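Pre-mRNA-processing-splicing factor 8 (Cryptococcus neoformans var. grubii serotype A, PDB 6MX6) contains the Prp8 intein, a Hint-family element that probably splices itself out of the spliceosomal protein Prp8 and joins the flanking sequences. Local coordinates at residues 6-15 against 21-32. Residues are numbered along the deposited sequence; the frame is centred on the assembly and turned at random.
Sequences LQNGTRLLRA and LVEDVQEGDQLL
Val22 lies against the type II turn from Gln7 to Thr10 and is the tight centre of this contact. Its CG1 sits 3.4 Å from Gln7 O and also packs on Thr10 CB. Its CG2 stands anti to the backbone N and faces Leu12 CD1. Leu12 CD1 lies 3.9 Å from Val22 CB and reaches on to Val25 CG2. Val22 N donates to Thr10 O at 2.9 Å. Gln7 O takes both Thr10 N and Thr10 OG1, which fixes the turn.

Glu23 holds the same turn through its carboxylate. Its chain bends at chi2 (-95°) and brings the carboxylate to the backbone of Gly9. Gly9 N meets Glu23 OE1 on the syn side at 2.8 Å. The carboxylate also stacks on the Asn8 amide, the planes 17° apart. Asn8 OD1 is held by Ser155.

At the far end, Leu13 to Ala15 meet strand 30-32. Leu32 N bonds to Leu13 O, and Ala15 N bonds to Gln30 O at 3.0 Å. Leu13 and Leu32 lie side by side and point the same way.

The side nearer solvent is looser. Arg14 runs extended to Asp29, but NH1 to OD2 is a weak salt bridge of 3.4 Å, with the flat groups nearly perpendicular. Asp29 OD2 also takes Gln26 N, which ties it to its own turn. Arg11 meets Leu21 CD2 mainly through its CG, while its guanidinium forms a salt bridge with Glu19 and a cation-pi contact with Tyr168.

The arrangement belongs to the compact beta fold of Hint domains. Strand 11-13 pairs with 19-21, and strand 30-32 edges the sheet beside 38-49. Leu6 and Leu12 pack on Tyr165, and Leu13 and Leu32 on Leu166, both of strand 164-166. Val25 and Leu31 rest on Phe157 of strand 152-159.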
loop_
_atom_site.group_PDB
_atom_site.type_symbol
_atom_site.label_atom_id
_atom_site.label_comp_id
_atom_site.label_asym_id
_atom_site.label_seq_id
_atom_site.Cartn_x
_atom_site.Cartn_y
_atom_site.Cartn_z
ATOM N N LEU A 6 4.645 -5.305 3.655
ATOM C CA LEU A 6 5.339 -4.041 3.419
ATOM C C LEU A 6 6.746 -4.057 3.995
ATOM O O LEU A 6 7.015 -4.709 5.004
ATOM C CB LEU A 6 4.572 -2.871 4.045
ATOM C CG LEU A 6 3.140 -2.683 3.551
ATOM C CD1 LEU A 6 2.494 -1.558 4.349
ATOM C CD2 LEU A 6 3.130 -2.354 2.074
ATOM N N GLN A 7 7.642 -3.291 3.368
ATOM C CA GLN A 7 9.001 -3.209 3.872
ATOM C C GLN A 7 9.016 -2.618 5.270
ATOM O O GLN A 7 8.291 -1.660 5.564
ATOM C CB GLN A 7 9.877 -2.346 2.964
ATOM C CG GLN A 7 11.335 -2.372 3.380
ATOM C CD GLN A 7 12.218 -1.610 2.411
ATOM O OE1 GLN A 7 12.003 -0.426 2.174
ATOM N NE2 GLN A 7 13.211 -2.290 1.841
ATOM N N ASN A 8 9.839 -3.201 6.140
ATOM C CA ASN A 8 10.025 -2.632 7.467
ATOM C C ASN A 8 10.450 -1.172 7.369
ATOM O O ASN A 8 11.276 -0.797 6.530
ATOM C CB ASN A 8 11.065 -3.424 8.252
ATOM C CG ASN A 8 10.508 -4.729 8.805
ATOM O OD1 ASN A 8 9.407 -5.150 8.450
ATOM N ND2 ASN A 8 11.274 -5.375 9.673
ATOM N N GLY A 9 9.894 -0.355 8.248
ATOM C CA GLY A 9 10.129 1.073 8.223
ATOM C C GLY A 9 9.058 1.859 7.510
ATOM O O GLY A 9 9.116 3.096 7.507
ATOM N N THR A 10 8.086 1.184 6.905
ATOM C CA THR A 10 6.944 1.872 6.326
ATOM C C THR A 10 6.115 2.498 7.445
ATOM O O THR A 10 5.783 1.836 8.432
ATOM C CB THR A 10 6.094 0.908 5.500
ATOM O OG1 THR A 10 6.884 0.316 4.450
ATOM C CG2 THR A 10 4.921 1.645 4.890
ATOM N N ARG A 11 5.798 3.784 7.298
ATOM C CA ARG A 11 5.109 4.546 8.337
ATOM C C ARG A 11 3.608 4.536 8.073
ATOM O O ARG A 11 3.155 4.992 7.016
ATOM C CB ARG A 11 5.642 5.983 8.385
ATOM C CG ARG A 11 7.135 6.074 8.678
ATOM C CD ARG A 11 7.753 7.357 8.125
ATOM N NE ARG A 11 7.094 8.546 8.652
ATOM C CZ ARG A 11 7.379 9.788 8.277
ATOM N NH1 ARG A 11 8.318 10.008 7.365
ATOM N NH2 ARG A 11 6.722 10.809 8.812
ATOM N N LEU A 12 2.838 4.028 9.032
ATOM C CA LEU A 12 1.390 3.945 8.964
ATOM C C LEU A 12 0.768 4.859 10.009
ATOM O O LEU A 12 1.451 5.372 10.899
ATOM C CB LEU A 12 0.928 2.502 9.186
ATOM C CG LEU A 12 1.703 1.467 8.369
ATOM C CD1 LEU A 12 1.284 0.053 8.728
ATOM C CD2 LEU A 12 1.497 1.729 6.879
ATOM N N LEU A 13 -0.551 5.029 9.914
ATOM C CA LEU A 13 -1.309 5.877 10.834
ATOM C C LEU A 13 -2.127 5.009 11.783
ATOM O O LEU A 13 -2.910 4.164 11.337
ATOM C CB LEU A 13 -2.232 6.829 10.069
ATOM C CG LEU A 13 -1.532 7.929 9.272
ATOM C CD1 LEU A 13 -2.535 8.779 8.516
ATOM C CD2 LEU A 13 -0.673 8.782 10.181
ATOM N N ARG A 14 -1.944 5.220 13.085
ATOM C CA ARG A 14 -2.858 4.651 14.063
ATOM C C ARG A 14 -4.227 5.318 13.958
ATOM O O ARG A 14 -4.380 6.399 13.382
ATOM C CB ARG A 14 -2.320 4.830 15.482
ATOM C CG ARG A 14 -1.088 4.017 15.825
ATOM C CD ARG A 14 -0.788 4.125 17.313
ATOM N NE ARG A 14 0.455 3.454 17.678
ATOM C CZ ARG A 14 0.564 2.147 17.881
ATOM N NH1 ARG A 14 -0.496 1.359 17.749
ATOM N NH2 ARG A 14 1.735 1.625 18.212
ATOM N N ALA A 15 -5.233 4.670 14.551
ATOM C CA ALA A 15 -6.585 5.219 14.506
ATOM C C ALA A 15 -6.672 6.600 15.141
ATOM O O ALA A 15 -7.583 7.366 14.807
ATOM C CB ALA A 15 -7.570 4.269 15.192
ATOM N N LEU A 21 5.361 2.423 12.935
ATOM C CA LEU A 21 6.054 1.682 11.889
ATOM C C LEU A 21 5.378 0.329 11.700
ATOM O O LEU A 21 4.840 -0.252 12.645
ATOM C CB LEU A 21 7.532 1.500 12.233
ATOM C CG LEU A 21 8.365 2.782 12.371
ATOM C CD1 LEU A 21 9.817 2.441 12.700
ATOM C CD2 LEU A 21 8.285 3.641 11.117
ATOM N N VAL A 22 5.383 -0.159 10.458
ATOM C CA VAL A 22 4.614 -1.356 10.132
ATOM C C VAL A 22 5.050 -2.530 11.004
ATOM O O VAL A 22 4.224 -3.352 11.419
ATOM C CB VAL A 22 4.730 -1.688 8.629
ATOM C CG1 VAL A 22 6.186 -1.949 8.225
ATOM C CG2 VAL A 22 3.869 -2.891 8.286
ATOM N N GLU A 23 6.344 -2.621 11.311
ATOM C CA GLU A 23 6.843 -3.734 12.109
ATOM C C GLU A 23 6.528 -3.587 13.593
ATOM O O GLU A 23 6.724 -4.550 14.344
ATOM C CB GLU A 23 8.352 -3.899 11.917
ATOM C CG GLU A 23 9.201 -2.783 12.506
ATOM C CD GLU A 23 9.538 -1.713 11.474
ATOM O OE1 GLU A 23 8.763 -1.565 10.508
ATOM O OE2 GLU A 23 10.576 -1.033 11.628
ATOM N N ASP A 24 6.050 -2.425 14.030
ATOM C CA ASP A 24 5.620 -2.228 15.410
ATOM C C ASP A 24 4.129 -2.466 15.597
ATOM O O ASP A 24 3.639 -2.385 16.728
ATOM C CB ASP A 24 5.982 -0.814 15.883
ATOM C CG ASP A 24 7.483 -0.564 15.877
ATOM O OD1 ASP A 24 8.249 -1.544 15.993
ATOM O OD2 ASP A 24 7.897 0.611 15.750
ATOM N N VAL A 25 3.401 -2.756 14.520
ATOM C CA VAL A 25 1.980 -3.069 14.616
ATOM C C VAL A 25 1.816 -4.431 15.272
ATOM O O VAL A 25 2.412 -5.420 14.831
ATOM C CB VAL A 25 1.335 -3.052 13.225
ATOM C CG1 VAL A 25 -0.100 -3.564 13.291
ATOM C CG2 VAL A 25 1.391 -1.639 12.631
ATOM N N GLN A 26 1.005 -4.493 16.323
ATOM C CA GLN A 26 0.795 -5.737 17.050
ATOM C C GLN A 26 -0.670 -6.144 16.992
ATOM O O GLN A 26 -1.537 -5.363 16.600
ATOM C CB GLN A 26 1.268 -5.612 18.504
ATOM C CG GLN A 26 2.617 -6.271 18.746
ATOM C CD GLN A 26 2.729 -7.650 18.092
ATOM O OE1 GLN A 26 1.833 -8.497 18.220
ATOM N NE2 GLN A 26 3.831 -7.876 17.378
ATOM N N GLU A 27 -0.934 -7.392 17.394
ATOM C CA GLU A 27 -2.275 -7.961 17.292
ATOM C C GLU A 27 -3.300 -7.091 18.014
ATOM O O GLU A 27 -3.069 -6.634 19.137
ATOM C CB GLU A 27 -2.288 -9.380 17.866
ATOM C CG GLU A 27 -3.662 -10.035 17.896
ATOM C CD GLU A 27 -3.998 -10.792 16.618
ATOM O OE1 GLU A 27 -3.075 -11.094 15.829
ATOM O OE2 GLU A 27 -5.193 -11.089 16.400
ATOM N N GLY A 28 -4.438 -6.862 17.356
ATOM C CA GLY A 28 -5.485 -6.011 17.888
ATOM C C GLY A 28 -5.283 -4.518 17.705
ATOM O O GLY A 28 -6.196 -3.747 18.030
ATOM N N ASP A 29 -4.129 -4.079 17.196
ATOM C CA ASP A 29 -3.850 -2.650 17.085
ATOM C C ASP A 29 -4.862 -1.960 16.175
ATOM O O ASP A 29 -5.357 -2.531 15.202
ATOM C CB ASP A 29 -2.428 -2.413 16.557
ATOM C CG ASP A 29 -1.432 -2.147 17.670
ATOM O OD1 ASP A 29 -1.873 -2.052 18.835
ATOM O OD2 ASP A 29 -0.213 -2.030 17.389
ATOM N N GLN A 30 -5.168 -0.708 16.503
ATOM C CA GLN A 30 -6.136 0.079 15.755
ATOM C C GLN A 30 -5.396 0.993 14.782
ATOM O O GLN A 30 -4.544 1.786 15.194
ATOM C CB GLN A 30 -7.016 0.891 16.707
ATOM C CG GLN A 30 -7.844 0.025 17.666
ATOM C CD GLN A 30 -8.827 -0.874 16.938
ATOM O OE1 GLN A 30 -9.863 -0.416 16.459
ATOM N NE2 GLN A 30 -8.503 -2.166 16.850
ATOM N N LEU A 31 -5.717 0.862 13.500
ATOM C CA LEU A 31 -5.188 1.672 12.412
ATOM C C LEU A 31 -6.284 2.554 11.834
ATOM O O LEU A 31 -7.476 2.354 12.076
ATOM C CB LEU A 31 -4.617 0.785 11.302
ATOM C CG LEU A 31 -3.532 -0.191 11.731
ATOM C CD1 LEU A 31 -3.124 -1.018 10.526
ATOM C CD2 LEU A 31 -2.353 0.569 12.305
ATOM N N LEU A 32 -5.870 3.513 11.017
ATOM C CA LEU A 32 -6.796 4.475 10.439
ATOM C C LEU A 32 -7.232 4.012 9.052
ATOM O O LEU A 32 -6.391 3.754 8.181
ATOM C CB LEU A 32 -6.141 5.850 10.384
ATOM C CG LEU A 32 -7.048 6.996 9.948
ATOM C CD1 LEU A 32 -8.352 6.961 10.728
ATOM C CD2 LEU A 32 -6.315 8.304 10.151
#